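Local coordinates for protein aminotransferase (Psychrobacter arcticus 273-4, PDB 3IF2) that probably transfers amino groups between amino acids and keto acids with a pyridoxal 5'-phosphate cofactor, perhaps as a valine–pyruvate aminotransferase, at residues G25-L28 against P33-M36; A110-S115 against E295-M300; K346-A351 against L357-P362. All coordinates share one frame; numbering follows the deposited sequence. Where two conformers were deposited one is given.

Interaction 1: G25-L28 against P33-M36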
ATOM      1  N   GLY A  25      16.388 -12.708  -1.956  1.00 62.82           N
ATOM      2  CA  GLY A  25      15.337 -13.269  -1.094  1.00 62.98           C
ATOM      3  C   GLY A  25      15.619 -14.717  -0.708  1.00 63.12           C
ATOM      4  O   GLY A  25      15.322 -15.119   0.420  1.00 63.60           O
ATOM      5  N   ASP A  26      16.179 -15.494  -1.641  1.00 63.09           N
ATOM      6  CA  ASP A  26      16.518 -16.908  -1.413  1.00 63.65           C
ATOM      7  C   ASP A  26      17.648 -17.071  -0.382  1.00 65.14           C
ATOM      8  O   ASP A  26      17.522 -17.896   0.540  1.00 65.96           O
ATOM      9  CB  ASP A  26      16.888 -17.635  -2.732  1.00 62.88           C
ATOM     10  CG  ASP A  26      15.674 -17.875  -3.677  1.00 62.38           C
ATOM     11  OD1 ASP A  26      14.504 -17.639  -3.304  1.00 61.33           O
ATOM     12  OD2 ASP A  26      15.906 -18.321  -4.824  1.00 61.85           O
ATOM     13  N   ALA A  27      18.725 -16.285  -0.545  1.00 65.93           N
ATOM     14  CA  ALA A  27      19.899 -16.270   0.369  1.00 65.95           C
ATOM     15  C   ALA A  27      19.518 -16.045   1.836  1.00 66.00           C
ATOM     16  O   ALA A  27      20.047 -16.736   2.712  1.00 66.52           O
ATOM     17  CB  ALA A  27      20.901 -15.214  -0.063  1.00 65.99           C
ATOM     18  N   LEU A  28      18.622 -15.080   2.081  1.00 66.02           N
ATOM     19  CA  LEU A  28      18.059 -14.798   3.432  1.00 66.25           C
ATOM     20  C   LEU A  28      17.283 -16.017   3.992  1.00 66.57           C
ATOM     21  O   LEU A  28      17.617 -16.523   5.075  1.00 67.41           O
ATOM     22  CB  LEU A  28      17.135 -13.545   3.443  1.00 65.93           C
ATOM     23  CG  LEU A  28      17.744 -12.135   3.559  1.00 65.79           C
ATOM     24  CD1 LEU A  28      18.974 -11.946   2.649  1.00 65.95           C
ATOM     25  CD2 LEU A  28      16.676 -11.055   3.309  1.00 64.90           C
ATOM     26  N   PRO A  33      24.458 -20.127   5.391  1.00 51.29           N
ATOM     27  CA  PRO A  33      24.702 -18.750   5.828  1.00 49.74           C
ATOM     28  C   PRO A  33      25.447 -17.965   4.738  1.00 48.20           C
ATOM     29  O   PRO A  33      26.106 -18.566   3.884  1.00 47.70           O
ATOM     30  CB  PRO A  33      25.541 -18.926   7.096  1.00 50.16           C
ATOM     31  CG  PRO A  33      26.211 -20.231   6.958  1.00 50.32           C
ATOM     32  CD  PRO A  33      25.463 -21.057   5.950  1.00 50.88           C
ATOM     33  N   VAL A  34      25.313 -16.642   4.766  1.00 46.48           N
ATOM     34  CA  VAL A  34      25.930 -15.754   3.768  1.00 45.02           C
ATOM     35  C   VAL A  34      26.433 -14.448   4.363  1.00 43.30           C
ATOM     36  O   VAL A  34      25.944 -14.022   5.414  1.00 43.95           O
ATOM     37  CB  VAL A  34      24.900 -15.375   2.651  1.00 44.82           C
ATOM     38  CG1 VAL A  34      24.532 -16.600   1.822  1.00 44.62           C
ATOM     39  CG2 VAL A  34      23.647 -14.710   3.269  1.00 44.12           C
ATOM     40  N   ASN A  35      27.399 -13.829   3.677  1.00 41.56           N
ATOM     41  CA  ASN A  35      27.896 -12.496   4.008  1.00 40.54           C
ATOM     42  C   ASN A  35      26.955 -11.589   3.224  1.00 39.81           C
ATOM     43  O   ASN A  35      27.169 -11.348   2.044  1.00 40.04           O
ATOM     44  CB  ASN A  35      29.358 -12.291   3.578  1.00 40.79           C
ATOM     45  CG  ASN A  35      30.324 -13.270   4.234  1.00 40.82           C
ATOM     46  OD1 ASN A  35      30.090 -13.757   5.339  1.00 41.72           O
ATOM     47  ND2 ASN A  35      31.431 -13.542   3.557  1.00 39.75           N
HETATM   48  N   MSE A  36      25.892 -11.121   3.871  1.00 39.26           N
HETATM   49  CA  MSE A  36      24.837 -10.332   3.212  1.00 38.76           C
HETATM   50  C   MSE A  36      25.163  -8.827   3.176  1.00 39.62           C
HETATM   51  O   MSE A  36      24.876  -8.098   4.122  1.00 40.34           O
HETATM   52  CB  MSE A  36      23.475 -10.625   3.888  1.00 38.11           C
HETATM   53  CG  MSE A  36      22.243  -9.815   3.382  1.00 38.32           C
HETATM   54 SE   MSE A  36      22.059  -9.793   1.430  0.75 37.12          SE
HETATM   55  CE  MSE A  36      20.342  -8.863   1.363  1.00 38.74           C
TER
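A helix–connection–strand unit near the N terminus of this pyridoxal phosphate-dependent aminotransferase is closed by two apolar pairs, A27 with V34 and L28 with M36. Helix 16-29 comes to its last turn, and after a short connection P33-M36 passes across the end of the helix to become strand 35-36, which pairs in parallel with strand 391-392. No hydrogen bond joins the two segments; methyl groups do the work.

The backbones come closest at A27 and V34, whose CA atoms lie 6.9 Å apart. Both CB atoms point at the opposite segment, and A27 CB faces both valine methyls, V34 CG1 and V34 CG2, each at 4.3 Å, a loose touch. CG2, which sits between its own N and carbonyl carbon, also comes within 4.2 Å of the carbonyl oxygen A27 O. On the far flank of the strand N35 belongs to the sheet: its ND2 is hydrogen-bonded to T391 OG1, and its backbone pairs with G390 and L392.

M36, a selenomethionine, returns to the helix side. Its CG leaves anti to the backbone N (chi1 176°), and a bend at chi2 (49°) folds the chain over so that three of its atoms gather round one leucine methyl. The pair lies at the surface of the chain, and the M36 side chain is about 12 Å from the bound pyridoxal phosphate. The two side chains cross near a right angle: L28 CD1 has M36 SE 4.0 Å away and touches M36 CE at 3.6 Å.

Interaction 2: A110-S115 against E295-M300. With PLP (pyridoxal-5'-phosphate), chain C.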
ATOM      1  N   ALA A 110       0.735  14.600   2.693  1.00 34.92           N
ATOM      2  CA  ALA A 110       0.010  13.346   2.583  1.00 34.89           C
ATOM      3  C   ALA A 110       0.956  12.227   3.004  1.00 34.89           C
ATOM      4  O   ALA A 110       2.179  12.402   2.982  1.00 36.11           O
ATOM      5  CB  ALA A 110      -0.471  13.120   1.165  1.00 34.16           C
ATOM      6  N   LEU A 111       0.372  11.105   3.408  1.00 35.07           N
ATOM      7  CA  LEU A 111       1.088   9.901   3.798  1.00 34.57           C
ATOM      8  C   LEU A 111       0.793   8.804   2.762  1.00 34.10           C
ATOM      9  O   LEU A 111      -0.319   8.764   2.179  1.00 32.70           O
ATOM     10  CB  LEU A 111       0.659   9.435   5.200  1.00 34.82           C
ATOM     11  CG  LEU A 111       0.812  10.406   6.375  1.00 35.21           C
ATOM     12  CD1 LEU A 111       0.332   9.766   7.694  1.00 35.10           C
ATOM     13  CD2 LEU A 111       2.226  10.837   6.504  1.00 34.64           C
ATOM     14  N   THR A 112       1.795   7.938   2.541  1.00 33.22           N
ATOM     15  CA  THR A 112       1.718   6.785   1.634  1.00 33.57           C
ATOM     16  C   THR A 112       2.257   5.540   2.363  1.00 34.23           C
ATOM     17  O   THR A 112       2.837   5.667   3.447  1.00 34.86           O
ATOM     18  CB  THR A 112       2.523   7.056   0.322  1.00 33.68           C
ATOM     19  OG1 THR A 112       3.919   7.257   0.617  1.00 33.60           O
ATOM     20  CG2 THR A 112       1.993   8.290  -0.395  1.00 32.96           C
ATOM     21  N   ASN A 113       2.052   4.353   1.787  1.00 34.03           N
ATOM     22  CA  ASN A 113       2.543   3.087   2.359  1.00 33.70           C
ATOM     23  C   ASN A 113       4.024   2.862   1.991  1.00 33.46           C
ATOM     24  O   ASN A 113       4.358   1.938   1.261  1.00 31.26           O
ATOM     25  CB  ASN A 113       1.664   1.894   1.924  1.00 34.12           C
ATOM     26  CG  ASN A 113       0.255   1.934   2.524  1.00 34.57           C
ATOM     27  OD1 ASN A 113       0.027   2.504   3.599  1.00 33.89           O
ATOM     28  ND2 ASN A 113      -0.698   1.305   1.828  1.00 35.20           N
ATOM     29  N   GLY A 114       4.896   3.691   2.580  1.00 34.08           N
ATOM     30  CA  GLY A 114       6.333   3.775   2.272  1.00 34.22           C
ATOM     31  C   GLY A 114       6.543   4.755   1.110  1.00 34.75           C
ATOM     32  O   GLY A 114       5.593   5.065   0.374  1.00 35.72           O
ATOM     33  N   SER A 115       7.757   5.284   0.955  1.00 34.72           N
ATOM     34  CA  SER A 115       8.070   6.193  -0.171  0.50 34.62           C
ATOM     35  C   SER A 115       7.946   5.516  -1.540  1.00 34.24           C
ATOM     36  O   SER A 115       7.712   6.182  -2.519  1.00 33.78           O
ATOM     37  CB  SER A 115       9.451   6.838  -0.021  0.50 34.76           C
ATOM     38  OG  SER A 115       9.387   7.857   0.950  0.50 34.89           O
ATOM     39  N   GLU A 295      -3.915  16.396  -3.147  1.00 34.23           N
ATOM     40  CA  GLU A 295      -5.272  15.933  -3.502  1.00 35.49           C
ATOM     41  C   GLU A 295      -5.220  14.714  -4.414  1.00 34.22           C
ATOM     42  O   GLU A 295      -5.993  13.780  -4.227  1.00 35.17           O
ATOM     43  CB  GLU A 295      -6.131  17.037  -4.132  1.00 36.85           C
ATOM     44  CG  GLU A 295      -6.605  18.069  -3.134  1.00 38.37           C
ATOM     45  CD  GLU A 295      -7.067  19.376  -3.774  1.00 40.30           C
ATOM     46  OE1 GLU A 295      -7.470  19.391  -4.961  1.00 41.64           O
ATOM     47  OE2 GLU A 295      -6.999  20.410  -3.078  1.00 41.07           O
ATOM     48  N   ALA A 296      -4.301  14.726  -5.374  1.00 33.77           N
ATOM     49  CA  ALA A 296      -4.077  13.584  -6.291  1.00 32.54           C
ATOM     50  C   ALA A 296      -3.675  12.330  -5.525  1.00 32.06           C
ATOM     51  O   ALA A 296      -4.270  11.259  -5.729  1.00 32.07           O
ATOM     52  CB  ALA A 296      -3.015  13.923  -7.335  1.00 31.12           C
ATOM     53  N   VAL A 297      -2.696  12.482  -4.630  1.00 31.55           N
ATOM     54  CA  VAL A 297      -2.209  11.375  -3.793  1.00 31.73           C
ATOM     55  C   VAL A 297      -3.319  10.820  -2.911  1.00 31.79           C
ATOM     56  O   VAL A 297      -3.483   9.587  -2.799  1.00 32.54           O
ATOM     57  CB  VAL A 297      -0.969  11.772  -2.924  1.00 32.05           C
ATOM     58  CG1 VAL A 297      -0.527  10.615  -2.006  1.00 30.99           C
ATOM     59  CG2 VAL A 297       0.185  12.184  -3.834  1.00 31.96           C
ATOM     60  N   SER A 298      -4.088  11.727  -2.316  1.00 32.18           N
ATOM     61  CA  SER A 298      -5.239  11.379  -1.455  0.50 31.81           C
ATOM     62  C   SER A 298      -6.243  10.540  -2.231  1.00 31.47           C
ATOM     63  O   SER A 298      -6.651   9.459  -1.778  1.00 32.39           O
ATOM     64  CB  SER A 298      -5.919  12.661  -0.912  0.50 32.19           C
ATOM     65  OG  SER A 298      -7.178  12.423  -0.292  0.50 32.10           O
ATOM     66  N   ALA A 299      -6.628  11.038  -3.415  1.00 30.46           N
ATOM     67  CA  ALA A 299      -7.608  10.345  -4.273  1.00 30.24           C
ATOM     68  C   ALA A 299      -7.111   8.957  -4.696  1.00 31.02           C
ATOM     69  O   ALA A 299      -7.897   7.995  -4.714  1.00 31.74           O
ATOM     70  CB  ALA A 299      -8.010  11.194  -5.499  1.00 28.77           C
HETATM   71  N   MSE A 300      -5.819   8.868  -5.029  1.00 31.53           N
HETATM   72  CA  MSE A 300      -5.173   7.590  -5.360  1.00 32.13           C
HETATM   73  C   MSE A 300      -5.139   6.602  -4.153  1.00 31.84           C
HETATM   74  O   MSE A 300      -5.389   5.403  -4.332  1.00 32.60           O
HETATM   75  CB  MSE A 300      -3.765   7.820  -5.920  1.00 32.16           C
HETATM   76  CG  MSE A 300      -3.762   8.346  -7.335  1.00 32.63           C
HETATM   77 SE   MSE A 300      -1.948   8.673  -7.929  0.75 31.27          SE
HETATM   78  CE  MSE A 300      -2.290   9.419  -9.701  1.00 33.06           C
TER
HETATM   79  N1  PLP C 500      14.437   6.113  -1.668  1.00 49.48           N
HETATM   80  C2  PLP C 500      15.698   5.556  -1.655  1.00 50.57           C
HETATM   81  C2A PLP C 500      16.831   6.392  -2.162  1.00 50.11           C
HETATM   82  C3  PLP C 500      15.884   4.246  -1.159  1.00 51.41           C
HETATM   83  O3  PLP C 500      17.119   3.656  -1.125  1.00 50.06           O
HETATM   84  C4  PLP C 500      14.770   3.502  -0.703  1.00 52.20           C
HETATM   85  C4A PLP C 500      14.984   2.015  -0.443  1.00 53.42           C
HETATM   86  O4A PLP C 500      14.580   1.472   0.592  1.00 54.71           O
HETATM   87  C5  PLP C 500      13.469   4.105  -0.733  1.00 50.64           C
HETATM   88  C6  PLP C 500      13.345   5.419  -1.223  1.00 49.70           C
HETATM   89  C5A PLP C 500      12.183   3.373  -0.300  1.00 48.52           C
HETATM   90  O4P PLP C 500      11.900   3.480   1.079  1.00 45.22           O
HETATM   91  P   PLP C 500      10.464   3.065   1.661  1.00 40.81           P
HETATM   92  O1P PLP C 500       9.380   2.581   0.727  1.00 40.33           O
HETATM   93  O2P PLP C 500      10.025   4.344   2.289  1.00 40.66           O
HETATM   94  O3P PLP C 500      10.744   1.997   2.643  1.00 38.75           O
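Strand 109-112 passes beside helix 291-305 with A110 and S298 as its nearest pair, CA to CA 6.9 Å, and it is V297, one residue before that serine, that touches A110 and T112. Alternation along the strand puts the methyls of A110 and T112 within reach of the helix, while L111 between them turns away. A single branch of the valine serves both: V297 CG1 lies 4.0 Å from A110 CB and 3.8 Å from T112 CG2. That CG1 stands anti to the helix backbone N (chi1 177°), aimed into the gap between the two strand residues, and the threonine and valine side chains cross at about a right angle.

T112 looks two ways. While its methyl packs on the valine, OG1 donates to G114 O at 2.8 Å, approaching from above the carbonyl plane, 52° out of it. This bond spans the turn that follows, in which N113 is the centre of an inverse gamma turn, closed by a weak bond from G114 N to T112 O. G114, with positive phi, is the N-cap of helix 115-125, and S115 N gives a fairly straight bond to phosphate oxygen O2P of PLP (2.8 Å, 159°). As in fold type I pyridoxal phosphate enzymes, the helix start faces the phosphate, a setting likely to favour its negative charge; S273, S275 and R283, and Y79 of the second subunit, also hydrogen-bond the cofactor.

Strand 285-288, antiparallel to 109-112, brings I287 against both T112 and V297, and M300 packs on Y121 and L125 of helix 115-125 and on F7 of the second subunit.

Interaction 3: K346-A351 against L357-P362; sequences KLLKQA and LMIHKP
L348, near the end of the long helix 324-351, drops its side chain onto L357 and I359 of strand 357-360, the strand that follows in the six-stranded mixed sheet: a helix laid on one face of a sheet, consistent with the small domain of fold type I pyridoxal phosphate enzymes. Its CB already faces the strand, with L357 CD2 at 3.9 Å and I359 CD1 at 4.1 Å. With CG anti to the carbonyl carbon (chi1 -72°), that atom sits a little farther from the isoleucine methyl, and the CD1 branch then turns back to it: L348 CD1 reaches I359 CD1 at 3.9 Å, the two chains meeting at a slant. One isoleucine methyl touches both the root and the end of the leucine.

L357 and I359 point to the helix, and M358 between them points to the other face. L370 of the adjacent strand 367-372 joins the apolar patch by packing on both L348 and L357, while F186 of strand 183-190 lies against I359.

Beyond the helix-facing pair, H360 is tied down at both ring nitrogens: ND1 donates to K361 O at 2.9 Å, lying 41° above that carbonyl's plane, and NE2 is bonded to Y189 N, a pattern consistent with a neutral ring protonated on ND1.

K349 runs out to CE and then bends at its last torsion (chi4 -63°), and NZ bonds E184 O of the neighbouring strand. Its link to strand 357-360 is a water, which accepts from K349 NZ at 2.6 Å and donates to L357 O at 3.2 Å.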
ATOM      1  N   LYS A 346      38.574   1.601   5.292  1.00 35.93           N
ATOM      2  CA  LYS A 346      39.829   1.096   5.891  1.00 36.71           C
ATOM      3  C   LYS A 346      40.070  -0.311   5.347  1.00 35.95           C
ATOM      4  O   LYS A 346      41.108  -0.563   4.714  1.00 35.86           O
ATOM      5  CB  LYS A 346      39.689   1.068   7.442  1.00 38.68           C
ATOM      6  CG  LYS A 346      40.822   0.526   8.365  1.00 39.48           C
ATOM      7  CD  LYS A 346      41.711   1.626   8.961  1.00 41.73           C
ATOM      8  CE  LYS A 346      42.266   1.255  10.368  1.00 42.74           C
ATOM      9  NZ  LYS A 346      42.962  -0.071  10.419  1.00 43.54           N
ATOM     10  N   LEU A 347      39.073  -1.184   5.545  1.00 34.55           N
ATOM     11  CA  LEU A 347      39.134  -2.591   5.116  1.00 33.88           C
ATOM     12  C   LEU A 347      39.307  -2.762   3.601  1.00 33.94           C
ATOM     13  O   LEU A 347      40.094  -3.610   3.178  1.00 34.27           O
ATOM     14  CB  LEU A 347      37.916  -3.378   5.605  1.00 32.78           C
ATOM     15  CG  LEU A 347      37.694  -3.519   7.116  1.00 32.10           C
ATOM     16  CD1 LEU A 347      36.312  -4.176   7.321  1.00 31.26           C
ATOM     17  CD2 LEU A 347      38.807  -4.271   7.843  1.00 30.29           C
ATOM     18  N   LEU A 348      38.615  -1.944   2.806  1.00 34.30           N
ATOM     19  CA  LEU A 348      38.732  -1.991   1.329  1.00 35.18           C
ATOM     20  C   LEU A 348      40.138  -1.588   0.884  1.00 35.64           C
ATOM     21  O   LEU A 348      40.700  -2.228  -0.001  1.00 35.31           O
ATOM     22  CB  LEU A 348      37.651  -1.148   0.611  1.00 35.06           C
ATOM     23  CG  LEU A 348      36.216  -1.684   0.638  1.00 35.01           C
ATOM     24  CD1 LEU A 348      35.256  -0.643   0.149  1.00 35.63           C
ATOM     25  CD2 LEU A 348      36.069  -2.932  -0.196  1.00 35.11           C
ATOM     26  N   LYS A 349      40.701  -0.559   1.518  1.00 36.74           N
ATOM     27  CA  LYS A 349      42.085  -0.133   1.242  1.00 37.54           C
ATOM     28  C   LYS A 349      43.152  -1.147   1.678  1.00 37.67           C
ATOM     29  O   LYS A 349      44.224  -1.132   1.117  1.00 37.90           O
ATOM     30  CB  LYS A 349      42.381   1.281   1.775  1.00 38.14           C
ATOM     31  CG  LYS A 349      41.647   2.364   0.957  1.00 39.09           C
ATOM     32  CD  LYS A 349      42.183   3.775   1.177  1.00 39.76           C
ATOM     33  CE  LYS A 349      41.648   4.761   0.108  1.00 40.56           C
ATOM     34  NZ  LYS A 349      42.053   4.464  -1.324  1.00 39.96           N
ATOM     35  N   GLN A 350      42.876  -2.018   2.649  1.00 38.37           N
ATOM     36  CA  GLN A 350      43.825  -3.102   3.012  1.00 38.50           C
ATOM     37  C   GLN A 350      43.765  -4.228   1.987  1.00 38.35           C
ATOM     38  O   GLN A 350      44.790  -4.812   1.674  1.00 38.56           O
ATOM     39  CB  GLN A 350      43.551  -3.687   4.393  1.00 38.65           C
ATOM     40  CG  GLN A 350      43.906  -2.748   5.504  1.00 39.64           C
ATOM     41  CD  GLN A 350      43.335  -3.146   6.873  1.00 40.56           C
ATOM     42  OE1 GLN A 350      42.493  -4.053   7.000  1.00 40.84           O
ATOM     43  NE2 GLN A 350      43.779  -2.436   7.905  1.00 40.84           N
ATOM     44  N   ALA A 351      42.560  -4.549   1.511  1.00 38.91           N
ATOM     45  CA  ALA A 351      42.341  -5.610   0.511  1.00 38.76           C
ATOM     46  C   ALA A 351      42.864  -5.201  -0.892  1.00 38.78           C
ATOM     47  O   ALA A 351      43.746  -5.844  -1.452  1.00 38.30           O
ATOM     48  CB  ALA A 351      40.850  -5.971   0.453  1.00 38.22           C
ATOM     49  N   LEU A 357      40.888   0.156  -7.589  1.00 38.75           N
ATOM     50  CA  LEU A 357      39.637   0.420  -6.893  1.00 37.62           C
ATOM     51  C   LEU A 357      39.532   1.907  -6.711  1.00 37.38           C
ATOM     52  O   LEU A 357      40.489   2.539  -6.276  1.00 36.87           O
ATOM     53  CB  LEU A 357      39.588  -0.219  -5.488  1.00 37.08           C
ATOM     54  CG  LEU A 357      38.352   0.031  -4.583  1.00 36.55           C
ATOM     55  CD1 LEU A 357      37.076  -0.509  -5.213  1.00 35.74           C
ATOM     56  CD2 LEU A 357      38.543  -0.558  -3.177  1.00 35.95           C
HETATM   57  N   MSE A 358      38.384   2.444  -7.111  1.00 37.64           N
HETATM   58  CA  MSE A 358      37.968   3.806  -6.802  1.00 37.40           C
HETATM   59  C   MSE A 358      36.710   3.590  -5.933  1.00 37.42           C
HETATM   60  O   MSE A 358      35.959   2.628  -6.147  1.00 37.50           O
HETATM   61  CB  MSE A 358      37.631   4.599  -8.061  1.00 37.29           C
HETATM   62  CG  MSE A 358      38.768   4.749  -9.051  1.00 37.16           C
HETATM   63 SE   MSE A 358      40.136   5.984  -8.436  0.75 37.39          SE
HETATM   64  CE  MSE A 358      39.215   7.677  -8.705  1.00 36.28           C
ATOM     65  N   ILE A 359      36.521   4.456  -4.939  1.00 37.11           N
ATOM     66  CA  ILE A 359      35.373   4.434  -4.039  1.00 36.70           C
ATOM     67  C   ILE A 359      34.681   5.782  -4.189  1.00 37.18           C
ATOM     68  O   ILE A 359      35.344   6.794  -4.215  1.00 37.36           O
ATOM     69  CB  ILE A 359      35.829   4.212  -2.575  1.00 36.68           C
ATOM     70  CG1 ILE A 359      36.504   2.839  -2.437  1.00 36.91           C
ATOM     71  CG2 ILE A 359      34.646   4.312  -1.589  1.00 35.75           C
ATOM     72  CD1 ILE A 359      37.096   2.567  -1.061  1.00 37.63           C
ATOM     73  N   HIS A 360      33.357   5.812  -4.314  1.00 37.57           N
ATOM     74  CA  HIS A 360      32.661   7.093  -4.428  1.00 38.16           C
ATOM     75  C   HIS A 360      32.762   7.754  -3.058  1.00 38.87           C
ATOM     76  O   HIS A 360      32.690   7.046  -2.044  1.00 39.32           O
ATOM     77  CB  HIS A 360      31.201   6.910  -4.839  1.00 38.30           C
ATOM     78  CG  HIS A 360      30.517   8.185  -5.226  1.00 38.27           C
ATOM     79  ND1 HIS A 360      30.128   9.126  -4.304  1.00 38.39           N
ATOM     80  CD2 HIS A 360      30.126   8.660  -6.433  1.00 38.30           C
ATOM     81  CE1 HIS A 360      29.541  10.134  -4.923  1.00 38.27           C
ATOM     82  NE2 HIS A 360      29.519   9.872  -6.215  1.00 38.07           N
ATOM     83  N   LYS A 361      32.991   9.075  -3.031  1.00 39.01           N
ATOM     84  CA  LYS A 361      33.073   9.807  -1.770  1.00 39.52           C
ATOM     85  C   LYS A 361      31.746   9.555  -1.023  1.00 39.58           C
ATOM     86  O   LYS A 361      30.690   9.896  -1.554  1.00 39.55           O
ATOM     87  CB  LYS A 361      33.385  11.324  -1.942  1.00 40.20           C
ATOM     88  CG  LYS A 361      33.042  12.196  -0.692  1.00 40.92           C
ATOM     89  CD  LYS A 361      33.585  13.647  -0.602  1.00 41.37           C
ATOM     90  CE  LYS A 361      34.571  13.771   0.556  1.00 42.46           C
ATOM     91  NZ  LYS A 361      35.062  15.152   0.850  1.00 44.29           N
ATOM     92  N   PRO A 362      31.805   8.951   0.194  1.00 39.35           N
ATOM     93  CA  PRO A 362      30.580   8.628   0.926  1.00 38.76           C
ATOM     94  C   PRO A 362      30.013   9.851   1.605  1.00 38.16           C
ATOM     95  O   PRO A 362      30.366  10.138   2.724  1.00 39.30           O
ATOM     96  CB  PRO A 362      31.050   7.565   1.929  1.00 39.11           C
ATOM     97  CG  PRO A 362      32.474   7.946   2.216  1.00 39.52           C
ATOM     98  CD  PRO A 362      33.008   8.664   1.007  1.00 39.07           C
TER
HETATM   99  O   HOH W   1      40.449   3.713  -3.271  1.00 28.16           O

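Followed from the N terminus, the three contacts come in series, and none nests in or crosses another. Interaction 1 spans four residues between its segments, at the passage from helix 16-29 to strand 35-36. Interaction 2 has by far the widest span, with 179 residues between its segments: it joins the strand leading into the phosphate-binding turn to helix 291-305, in the part of the fold built on the large mixed sheet. Interaction 3 is local again, five residues bridging the end of helix 324-351 and strand 357-360 of the six-stranded sheet. Interactions 2 and 3 lie on opposite sides of the chain's centre, about 39 Å between centres; interactions 1 and 3 are about 23 Å between centres.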